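Side-chain contacts in glycerol-3-phosphate dehydrogenase [NAD(+)] (Dunaliella salina, PDB 6IUY), which probably interconverts dihydroxyacetone phosphate and sn-glycerol 3-phosphate with NAD, and carries a haloacid dehalogenase-like domain that holds a magnesium ion: residues H316-P319 and I320-P323; V517-L520 and I521-Y525; R528-R531 and V532-W536. All coordinates share one frame; numbering follows the deposited sequence.

Overall arrangement
The three contacts are local and follow one another along the chain, none nesting in or crossing another. Contact 1 comes first, closing a tight turn in the loop between helix 307-315 and strand 331-334 of the NAD-binding part, where it meets the adenosine ribose. Contacts 2 and 3 lie far later in the C-terminal part, as successive turns of helices 514-526 and 528-541. These two touch where the helices follow each other, Ser524 O lying 3.0 Å from Arg530 CD. Contacts 1 and 3 approach to about 7 Å between nearest atoms without touching, and NAD spans them. Dihydroxyacetone phosphate, touched by Ser523, Arg528 and Asn529, links contacts 2 and 3.

Contact 1. Residues H316-P319 and I320-P323; sequences HENP and IYLP. With NAD (nicotinamide-adenine-dinucleotide), chain C.
Asn318 OD1 takes two backbone N-H groups of the following residues: the one from Ile320 makes an Asx turn of 318-320, and the one from Tyr321 extends it to an Asx motif. Ile320 N meets the oxygen at 3.3 Å in the carbonyl plane, on a lone pair, whereas Tyr321 N donates to it from well above that plane, 63° out. The torsion behind this places the amide carbon of Asn318 opposite its own N and next to its carbonyl carbon (chi1 -168°), which carries OD1 forward along the chain. A third bond, backbone to backbone, closes the wider turn: Leu322 N reaches Asn318 O at 3.0 Å. Asn318 N and Leu322 O are further bridged by a water molecule that accepts from the first and donates to the second.

Flat groups and apolar atoms add to the turn. The Asn318 amide stands almost perpendicular to the Tyr321 ring, its OD1 lying at the ring edge 3.6 Å from Tyr321 CD2. Tyr321 itself is held between two surfaces: Ile320 CG2 sits 3.5 Å above one face, and C3B of the NAD adenosine ribose 3.6 Å above the other, both offset toward the rim. Tyr321 CE1 comes within 3.4 Å of NAD C5B. Beyond the ring, the hydroxyl is hydrogen-bonded to Glu301, which fixes its outer end. Glu317 runs extended alongside the turn until OE2 lies 3.3 Å from Pro323 CA; the same carboxylate is hydrogen-bonded to Gly324 N and the Tyr311 hydroxyl, joining both ends of the turn to the preceding helix.

The turn follows helix 307-315, where Asn318, Pro319 and Ile320 pack on Leu308. Asn318 and Leu322 also touch Cys269 of helix 266-282, the helix after the first strand of the Rossmann-type NAD-binding fold.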
loop_
_atom_site.group_PDB
_atom_site.type_symbol
_atom_site.label_atom_id
_atom_site.label_comp_id
_atom_site.label_asym_id
_atom_site.label_seq_id
_atom_site.Cartn_x
_atom_site.Cartn_y
_atom_site.Cartn_z
ATOM N N HIS A 316 -35.111 17.693 -9.478
ATOM C CA HIS A 316 -34.023 17.242 -8.610
ATOM C C HIS A 316 -33.324 16.018 -9.188
ATOM O O HIS A 316 -33.124 15.011 -8.507
ATOM C CB HIS A 316 -34.566 16.947 -7.216
ATOM C CG HIS A 316 -35.472 18.018 -6.705
ATOM N ND1 HIS A 316 -35.103 19.348 -6.682
ATOM C CD2 HIS A 316 -36.740 17.971 -6.246
ATOM C CE1 HIS A 316 -36.103 20.069 -6.215
ATOM N NE2 HIS A 316 -37.111 19.259 -5.945
ATOM N N GLU A 317 -32.970 16.118 -10.463
ATOM C CA GLU A 317 -32.350 15.019 -11.183
ATOM C C GLU A 317 -31.562 15.627 -12.324
ATOM O O GLU A 317 -32.033 16.548 -13.004
ATOM C CB GLU A 317 -33.394 14.024 -11.706
ATOM C CG GLU A 317 -32.787 12.841 -12.439
ATOM C CD GLU A 317 -33.719 12.184 -13.434
ATOM O OE1 GLU A 317 -34.890 12.598 -13.538
ATOM O OE2 GLU A 317 -33.263 11.246 -14.136
ATOM N N ASN A 318 -30.329 15.186 -12.491
ATOM C CA ASN A 318 -29.618 15.482 -13.719
ATOM C C ASN A 318 -29.899 14.319 -14.662
ATOM O O ASN A 318 -29.346 13.234 -14.487
ATOM C CB ASN A 318 -28.129 15.655 -13.464
ATOM C CG ASN A 318 -27.410 16.239 -14.638
ATOM O OD1 ASN A 318 -27.750 15.967 -15.791
ATOM N ND2 ASN A 318 -26.404 17.050 -14.363
ATOM N N PRO A 319 -30.796 14.518 -15.646
ATOM C CA PRO A 319 -31.265 13.355 -16.400
ATOM C C PRO A 319 -30.296 12.967 -17.491
ATOM O O PRO A 319 -30.477 11.951 -18.144
ATOM C CB PRO A 319 -32.594 13.837 -16.973
ATOM C CG PRO A 319 -32.353 15.320 -17.213
ATOM C CD PRO A 319 -31.351 15.779 -16.171
ATOM N N ILE A 320 -29.247 13.749 -17.668
ATOM C CA ILE A 320 -28.259 13.475 -18.703
ATOM C C ILE A 320 -27.034 12.745 -18.161
ATOM O O ILE A 320 -26.503 11.840 -18.810
ATOM C CB ILE A 320 -27.769 14.758 -19.367
ATOM C CG1 ILE A 320 -28.943 15.532 -19.977
ATOM C CG2 ILE A 320 -26.759 14.440 -20.426
ATOM C CD1 ILE A 320 -28.512 16.883 -20.534
ATOM N N TYR A 321 -26.577 13.161 -16.987
ATOM C CA TYR A 321 -25.311 12.693 -16.454
ATOM C C TYR A 321 -25.494 11.806 -15.239
ATOM O O TYR A 321 -24.568 11.119 -14.858
ATOM C CB TYR A 321 -24.407 13.879 -16.117
ATOM C CG TYR A 321 -24.033 14.644 -17.356
ATOM C CD1 TYR A 321 -23.031 14.193 -18.184
ATOM C CD2 TYR A 321 -24.730 15.793 -17.724
ATOM C CE1 TYR A 321 -22.698 14.880 -19.351
ATOM C CE2 TYR A 321 -24.405 16.490 -18.878
ATOM C CZ TYR A 321 -23.396 16.031 -19.693
ATOM O OH TYR A 321 -23.064 16.730 -20.839
ATOM N N LEU A 322 -26.682 11.819 -14.637
ATOM C CA LEU A 322 -26.977 10.903 -13.534
ATOM C C LEU A 322 -28.451 10.561 -13.497
ATOM O O LEU A 322 -29.116 10.808 -12.505
ATOM C CB LEU A 322 -26.532 11.494 -12.189
ATOM C CG LEU A 322 -26.299 10.455 -11.077
ATOM C CD1 LEU A 322 -25.063 9.612 -11.329
ATOM C CD2 LEU A 322 -26.190 11.095 -9.721
ATOM N N PRO A 323 -28.960 9.950 -14.585
ATOM C CA PRO A 323 -30.391 9.646 -14.734
ATOM C C PRO A 323 -30.938 8.697 -13.683
ATOM O O PRO A 323 -30.265 7.746 -13.296
ATOM C CB PRO A 323 -30.482 8.998 -16.126
ATOM C CG PRO A 323 -29.071 8.631 -16.509
ATOM C CD PRO A 323 -28.151 9.518 -15.746
HETATM P PA NAD C . -18.368 13.863 -16.432
HETATM O O1A NAD C . -19.686 13.270 -16.148
HETATM O O2A NAD C . -17.309 12.859 -16.868
HETATM O O5B NAD C . -18.478 14.967 -17.624
HETATM C C5B NAD C . -19.727 15.624 -17.887
HETATM C C4B NAD C . -19.600 17.136 -17.574
HETATM O O4B NAD C . -18.787 17.697 -18.428
HETATM C C3B NAD C . -20.948 17.821 -17.816
HETATM O O3B NAD C . -21.598 18.117 -16.668
HETATM C C2B NAD C . -20.588 19.115 -18.570
HETATM O O2B NAD C . -21.329 20.251 -17.943
HETATM C C1B NAD C . -19.310 19.211 -18.429
HETATM N N9A NAD C . -18.774 19.930 -19.506
HETATM C C8A NAD C . -18.821 19.639 -20.827
HETATM N N7A NAD C . -18.166 20.625 -21.480
HETATM C C5A NAD C . -17.733 21.539 -20.571
HETATM C C6A NAD C . -17.040 22.730 -20.692
HETATM N N6A NAD C . -16.588 23.330 -21.900
HETATM N N1A NAD C . -16.722 23.435 -19.599
HETATM C C2A NAD C . -17.098 22.976 -18.372
HETATM N N3A NAD C . -17.786 21.819 -18.248
HETATM C C4A NAD C . -18.100 21.104 -19.352
HETATM O O3 NAD C . -17.877 14.613 -15.100
HETATM P PN NAD C . -17.654 13.969 -13.648
HETATM O O1N NAD C . -18.148 12.534 -13.606
HETATM O O2N NAD C . -18.366 14.776 -12.587
HETATM O O5D NAD C . -16.095 13.922 -13.403
HETATM C C5D NAD C . -15.348 15.106 -13.198
HETATM C C4D NAD C . -14.104 14.724 -12.383
HETATM O O4D NAD C . -14.415 13.830 -11.463
HETATM C C3D NAD C . -13.107 14.053 -13.305
HETATM O O3D NAD C . -11.892 14.587 -13.093
HETATM C C2D NAD C . -13.124 12.553 -12.895
HETATM O O2D NAD C . -11.798 11.981 -13.249
HETATM C C1D NAD C . -13.379 12.590 -11.618
HETATM N N1N NAD C . -14.016 11.407 -11.074
HETATM C C2N NAD C . -15.046 10.757 -11.720
HETATM C C3N NAD C . -15.628 9.625 -11.153
HETATM C C7N NAD C . -16.762 8.911 -11.922
HETATM O O7N NAD C . -17.099 7.785 -11.613
HETATM N N7N NAD C . -17.416 9.616 -12.996
HETATM C C4N NAD C . -15.194 9.135 -9.940
HETATM C C5N NAD C . -14.181 9.799 -9.271
HETATM C C6N NAD C . -13.610 10.936 -9.845
HETATM O O HOH W 1 -29.556 12.704 -10.879
#

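Contact 2. Residues V517-L520 and I521-Y525; sequences VADL and IASSY
Ala518 O is shared by two backbone amides of the next helical turn: Ala522 N donates at 3.1 Å in a nearly straight bond (171°), and Ile521 N adds a weak one. Ile521 N also bonds to Val517 O, so its proton is divided between two carbonyls. Ser523 N continues the helical pattern to Asp519 O at 3.0 Å.

On one side of the helix the meeting is apolar. Ile521 CG1 lies next to its own backbone N (chi1 -69°), which turns the longer branch back onto the preceding turn, 3.1 Å from Val517 O; its end, Ile521 CD1, then meets Val517 CG1 at 3.6 Å. Ile521 packs as well on Tyr525 of the second subunit. With an alanine here, Val517 CG1 would probably lose its partner and a gap would be likely to open against that neighbouring tyrosine.

The other sides carry hydroxyls bent back toward the chain. Ser524 OG approaches Leu520 O very closely, a carbonyl that Ser524 N also reaches weakly. Ser523 OG lies 2.9 Å from Asp519 O and 3.0 Å from Asp519 OD1; its position is less certain, and which acceptor takes its proton is not settled. Asp519 OD2 forms a salt bridge with Lys380, and Ser523 packs on Lys464.

Both lysines bind dihydroxyacetone phosphate, which Ser523 touches too. The chemistry is thus divided around one helix: Ile521, with Val517 as its partner within the helix, faces the second subunit, while the Asp519 carboxylate probably helps to position Lys380 in the substrate site.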
loop_
_atom_site.group_PDB
_atom_site.type_symbol
_atom_site.label_atom_id
_atom_site.label_comp_id
_atom_site.label_asym_id
_atom_site.label_seq_id
_atom_site.Cartn_x
_atom_site.Cartn_y
_atom_site.Cartn_z
ATOM N N VAL A 517 -4.166 2.047 -3.905
ATOM C CA VAL A 517 -4.456 0.755 -4.511
ATOM C C VAL A 517 -5.951 0.534 -4.731
ATOM O O VAL A 517 -6.345 -0.054 -5.731
ATOM C CB VAL A 517 -3.905 -0.418 -3.662
ATOM C CG1 VAL A 517 -4.144 -1.718 -4.378
ATOM C CG2 VAL A 517 -2.427 -0.255 -3.454
ATOM N N ALA A 518 -6.796 0.992 -3.814
ATOM C CA ALA A 518 -8.224 0.783 -4.002
ATOM C C ALA A 518 -8.717 1.431 -5.319
ATOM O O ALA A 518 -9.350 0.781 -6.152
ATOM C CB ALA A 518 -9.003 1.321 -2.805
ATOM N N ASP A 519 -8.395 2.699 -5.518
ATOM C CA ASP A 519 -8.849 3.434 -6.707
ATOM C C ASP A 519 -8.328 2.792 -7.995
ATOM O O ASP A 519 -9.053 2.673 -8.981
ATOM C CB ASP A 519 -8.394 4.900 -6.626
ATOM C CG ASP A 519 -9.135 5.811 -7.610
ATOM O OD1 ASP A 519 -10.053 5.320 -8.317
ATOM O OD2 ASP A 519 -8.803 7.028 -7.669
ATOM N N LEU A 520 -7.056 2.409 -7.988
ATOM C CA LEU A 520 -6.420 1.858 -9.182
ATOM C C LEU A 520 -7.127 0.577 -9.648
ATOM O O LEU A 520 -7.281 0.319 -10.856
ATOM C CB LEU A 520 -4.940 1.595 -8.893
ATOM C CG LEU A 520 -4.124 0.825 -9.919
ATOM C CD1 LEU A 520 -3.896 1.667 -11.157
ATOM C CD2 LEU A 520 -2.809 0.402 -9.313
ATOM N N ILE A 521 -7.592 -0.196 -8.675
ATOM C CA ILE A 521 -8.236 -1.481 -8.918
ATOM C C ILE A 521 -9.652 -1.296 -9.470
ATOM O O ILE A 521 -9.984 -1.808 -10.549
ATOM C CB ILE A 521 -8.284 -2.313 -7.619
ATOM C CG1 ILE A 521 -6.868 -2.748 -7.226
ATOM C CG2 ILE A 521 -9.193 -3.536 -7.774
ATOM C CD1 ILE A 521 -6.806 -3.585 -5.927
ATOM N N ALA A 522 -10.476 -0.558 -8.726
ATOM C CA ALA A 522 -11.841 -0.246 -9.158
ATOM C C ALA A 522 -11.845 0.365 -10.537
ATOM O O ALA A 522 -12.677 0.010 -11.368
ATOM C CB ALA A 522 -12.532 0.694 -8.159
ATOM N N SER A 523 -10.918 1.275 -10.802
ATOM C CA SER A 523 -10.890 1.935 -12.108
ATOM C C SER A 523 -10.344 1.054 -13.211
ATOM O O SER A 523 -10.677 1.244 -14.397
ATOM C CB SER A 523 -10.078 3.224 -12.025
ATOM O OG SER A 523 -10.606 4.013 -10.972
ATOM N N SER A 524 -9.494 0.100 -12.835
ATOM C CA SER A 524 -8.912 -0.830 -13.799
ATOM C C SER A 524 -9.888 -1.950 -14.096
ATOM O O SER A 524 -9.820 -2.565 -15.145
ATOM C CB SER A 524 -7.579 -1.386 -13.280
ATOM O OG SER A 524 -6.642 -0.330 -13.165
ATOM N N TYR A 525 -10.831 -2.194 -13.188
ATOM C CA TYR A 525 -11.808 -3.236 -13.446
ATOM C C TYR A 525 -13.221 -2.694 -13.735
ATOM O O TYR A 525 -14.029 -3.396 -14.326
ATOM C CB TYR A 525 -11.844 -4.244 -12.276
ATOM C CG TYR A 525 -10.647 -5.192 -12.286
ATOM C CD1 TYR A 525 -9.405 -4.787 -11.799
ATOM C CD2 TYR A 525 -10.753 -6.480 -12.823
ATOM C CE1 TYR A 525 -8.305 -5.653 -11.824
ATOM C CE2 TYR A 525 -9.665 -7.338 -12.851
ATOM C CZ TYR A 525 -8.454 -6.922 -12.347
ATOM O OH TYR A 525 -7.384 -7.779 -12.384
#

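Contact 3. Residues R528-R531 and V532-W536; sequences RNRR and VAEAW. With 13P (1,3-dihydroxyacetonephosphate), chain D; NAD (nicotinamide-adenine-dinucleotide), chain C.
The first turn of helix 528-541 forms a phosphate-binding helix start: as Val532 N and Ala533 N bond to Arg528 O and Asn529 O, the amides of the opening residues point to the substrate. Arg528 N donates to O2P of dihydroxyacetone phosphate at 2.7 Å, almost straight. Next to it, the substrate's O3P accepts from Asn529 N at 2.6 Å. The positive end of the helix dipole would probably stabilise the phosphate charge.

The Arg528 side chain works on two ligands at once. A bend at chi3 (-57°) brings its guanidinium beside the phosphate, where NE and NH2 both donate to substrate O1, at 3.1 and 3.0 Å, and NE also to O2P. NH1, at another corner, reaches O2A of the NAD pyrophosphate at 2.7 Å and is hydrogen-bonded to Gln560 as well. The carboxamide nitrogen N7N of the nicotinamide lies over the centre of one guanidinium face.

Further along the helix, Arg530 and Glu534 run side by side as an i to i+4 salt bridge, Arg530 NH2 to Glu534 OE1 at 3.0 Å. The carboxylate oxygen sits near the guanidinium plane yet is met from above its own plane, the two groups being turned 81° apart. Water bridges the same OE1 to Arg531 O, and Arg530 NH1 has a second salt bridge, to Asp475.

Ala533 and Glu534 lean on helix 454-477 through Val469 and Asp475. Val532 packs on Phe549 and Leu552 of helix 549-556, and there Trp536 stacks on Phe549, setting helix 528-541 against both neighbours.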
loop_
_atom_site.group_PDB
_atom_site.type_symbol
_atom_site.label_atom_id
_atom_site.label_comp_id
_atom_site.label_asym_id
_atom_site.label_seq_id
_atom_site.Cartn_x
_atom_site.Cartn_y
_atom_site.Cartn_z
ATOM N N ARG A 528 -14.451 4.078 -16.621
ATOM C CA ARG A 528 -14.758 4.471 -17.983
ATOM C C ARG A 528 -13.530 4.383 -18.849
ATOM O O ARG A 528 -13.638 4.112 -20.043
ATOM C CB ARG A 528 -15.347 5.890 -18.019
ATOM C CG ARG A 528 -16.637 6.014 -17.214
ATOM C CD ARG A 528 -17.016 7.470 -16.945
ATOM N NE ARG A 528 -15.968 8.224 -16.252
ATOM C CZ ARG A 528 -16.065 9.521 -15.945
ATOM N NH1 ARG A 528 -17.164 10.197 -16.250
ATOM N NH2 ARG A 528 -15.073 10.143 -15.338
ATOM N N ASN A 529 -12.365 4.639 -18.256
ATOM C CA ASN A 529 -11.097 4.595 -18.977
ATOM C C ASN A 529 -10.764 3.197 -19.463
ATOM O O ASN A 529 -10.309 3.014 -20.602
ATOM C CB ASN A 529 -9.954 5.109 -18.104
ATOM C CG ASN A 529 -9.979 6.616 -17.937
ATOM O OD1 ASN A 529 -9.798 7.372 -18.912
ATOM N ND2 ASN A 529 -10.178 7.069 -16.697
ATOM N N ARG A 530 -10.970 2.220 -18.584
ATOM C CA ARG A 530 -10.807 0.795 -18.918
ATOM C C ARG A 530 -11.775 0.420 -20.010
ATOM O O ARG A 530 -11.433 -0.315 -20.934
ATOM C CB ARG A 530 -11.061 -0.102 -17.695
ATOM C CG ARG A 530 -10.921 -1.603 -17.951
ATOM C CD ARG A 530 -11.947 -2.417 -17.200
ATOM N NE ARG A 530 -13.215 -2.465 -17.931
ATOM C CZ ARG A 530 -13.375 -3.104 -19.086
ATOM N NH1 ARG A 530 -12.342 -3.737 -19.647
ATOM N NH2 ARG A 530 -14.554 -3.097 -19.686
ATOM N N ARG A 531 -13.004 0.918 -19.892
ATOM C CA ARG A 531 -14.073 0.479 -20.784
ATOM C C ARG A 531 -13.832 0.948 -22.206
ATOM O O ARG A 531 -13.981 0.174 -23.167
ATOM C CB ARG A 531 -15.418 0.984 -20.295
ATOM C CG ARG A 531 -16.582 0.483 -21.142
ATOM C CD ARG A 531 -17.893 1.144 -20.734
ATOM N NE ARG A 531 -18.782 1.226 -21.886
ATOM C CZ ARG A 531 -19.522 2.287 -22.185
ATOM N NH1 ARG A 531 -19.488 3.360 -21.408
ATOM N NH2 ARG A 531 -20.294 2.270 -23.263
ATOM N N VAL A 532 -13.437 2.213 -22.342
ATOM C CA VAL A 532 -13.154 2.774 -23.647
ATOM C C VAL A 532 -11.869 2.252 -24.265
ATOM O O VAL A 532 -11.771 2.115 -25.488
ATOM C CB VAL A 532 -13.047 4.311 -23.588
ATOM C CG1 VAL A 532 -12.661 4.852 -24.962
ATOM C CG2 VAL A 532 -14.360 4.903 -23.108
ATOM N N ALA A 533 -10.866 2.028 -23.425
ATOM C CA ALA A 533 -9.581 1.577 -23.898
ATOM C C ALA A 533 -9.698 0.134 -24.387
ATOM O O ALA A 533 -9.082 -0.229 -25.372
ATOM C CB ALA A 533 -8.524 1.712 -22.807
ATOM N N GLU A 534 -10.525 -0.666 -23.721
ATOM C CA GLU A 534 -10.828 -2.011 -24.194
ATOM C C GLU A 534 -11.374 -1.959 -25.623
ATOM O O GLU A 534 -10.858 -2.643 -26.516
ATOM C CB GLU A 534 -11.834 -2.700 -23.273
ATOM C CG GLU A 534 -12.401 -4.036 -23.825
ATOM C CD GLU A 534 -13.265 -4.768 -22.795
ATOM O OE1 GLU A 534 -14.343 -4.260 -22.423
ATOM O OE2 GLU A 534 -12.861 -5.845 -22.328
ATOM N N ALA A 535 -12.410 -1.149 -25.844
ATOM C CA ALA A 535 -13.000 -1.011 -27.181
ATOM C C ALA A 535 -11.989 -0.499 -28.203
ATOM O O ALA A 535 -11.930 -0.988 -29.328
ATOM C CB ALA A 535 -14.211 -0.105 -27.130
ATOM N N TRP A 536 -11.170 0.470 -27.822
ATOM C CA TRP A 536 -10.145 0.970 -28.738
ATOM C C TRP A 536 -9.200 -0.135 -29.193
ATOM O O TRP A 536 -8.874 -0.246 -30.376
ATOM C CB TRP A 536 -9.341 2.065 -28.069
ATOM C CG TRP A 536 -8.255 2.714 -28.891
ATOM C CD1 TRP A 536 -8.379 3.816 -29.683
ATOM C CD2 TRP A 536 -6.870 2.345 -28.937
ATOM N NE1 TRP A 536 -7.164 4.147 -30.235
ATOM C CE2 TRP A 536 -6.222 3.258 -29.794
ATOM C CE3 TRP A 536 -6.115 1.332 -28.340
ATOM C CZ2 TRP A 536 -4.863 3.183 -30.073
ATOM C CZ3 TRP A 536 -4.772 1.258 -28.619
ATOM C CH2 TRP A 536 -4.157 2.177 -29.477
HETATM P P 13P D . -13.010 6.438 -14.813
HETATM O O1P 13P D . -12.299 6.127 -13.518
HETATM O O2P 13P D . -14.424 5.964 -14.644
HETATM O O3P 13P D . -12.302 5.692 -15.913
HETATM O O1 13P D . -13.055 7.978 -15.237
HETATM C C1 13P D . -12.305 8.974 -14.580
HETATM C C2 13P D . -12.567 8.784 -13.123
HETATM O O2 13P D . -13.642 8.356 -12.758
HETATM C C3 13P D . -11.511 9.105 -12.104
HETATM O O3 13P D . -11.557 8.116 -11.087
HETATM P PA NAD C . -18.368 13.863 -16.432
HETATM O O1A NAD C . -19.686 13.270 -16.148
HETATM O O2A NAD C . -17.309 12.859 -16.868
HETATM O O5B NAD C . -18.478 14.967 -17.624
HETATM C C5B NAD C . -19.727 15.624 -17.887
HETATM C C4B NAD C . -19.600 17.136 -17.574
HETATM O O4B NAD C . -18.787 17.697 -18.428
HETATM C C3B NAD C . -20.948 17.821 -17.816
HETATM O O3B NAD C . -21.598 18.117 -16.668
HETATM C C2B NAD C . -20.588 19.115 -18.570
HETATM O O2B NAD C . -21.329 20.251 -17.943
HETATM C C1B NAD C . -19.310 19.211 -18.429
HETATM N N9A NAD C . -18.774 19.930 -19.506
HETATM C C8A NAD C . -18.821 19.639 -20.827
HETATM N N7A NAD C . -18.166 20.625 -21.480
HETATM C C5A NAD C . -17.733 21.539 -20.571
HETATM C C6A NAD C . -17.040 22.730 -20.692
HETATM N N6A NAD C . -16.588 23.330 -21.900
HETATM N N1A NAD C . -16.722 23.435 -19.599
HETATM C C2A NAD C . -17.098 22.976 -18.372
HETATM N N3A NAD C . -17.786 21.819 -18.248
HETATM C C4A NAD C . -18.100 21.104 -19.352
HETATM O O3 NAD C . -17.877 14.613 -15.100
HETATM P PN NAD C . -17.654 13.969 -13.648
HETATM O O1N NAD C . -18.148 12.534 -13.606
HETATM O O2N NAD C . -18.366 14.776 -12.587
HETATM O O5D NAD C . -16.095 13.922 -13.403
HETATM C C5D NAD C . -15.348 15.106 -13.198
HETATM C C4D NAD C . -14.104 14.724 -12.383
HETATM O O4D NAD C . -14.415 13.830 -11.463
HETATM C C3D NAD C . -13.107 14.053 -13.305
HETATM O O3D NAD C . -11.892 14.587 -13.093
HETATM C C2D NAD C . -13.124 12.553 -12.895
HETATM O O2D NAD C . -11.798 11.981 -13.249
HETATM C C1D NAD C . -13.379 12.590 -11.618
HETATM N N1N NAD C . -14.016 11.407 -11.074
HETATM C C2N NAD C . -15.046 10.757 -11.720
HETATM C C3N NAD C . -15.628 9.625 -11.153
HETATM C C7N NAD C . -16.762 8.911 -11.922
HETATM O O7N NAD C . -17.099 7.785 -11.613
HETATM N N7N NAD C . -17.416 9.616 -12.996
HETATM C C4N NAD C . -15.194 9.135 -9.940
HETATM C C5N NAD C . -14.181 9.799 -9.271
HETATM C C6N NAD C . -13.610 10.936 -9.845
HETATM O O HOH W 2 -15.582 -1.907 -23.845
#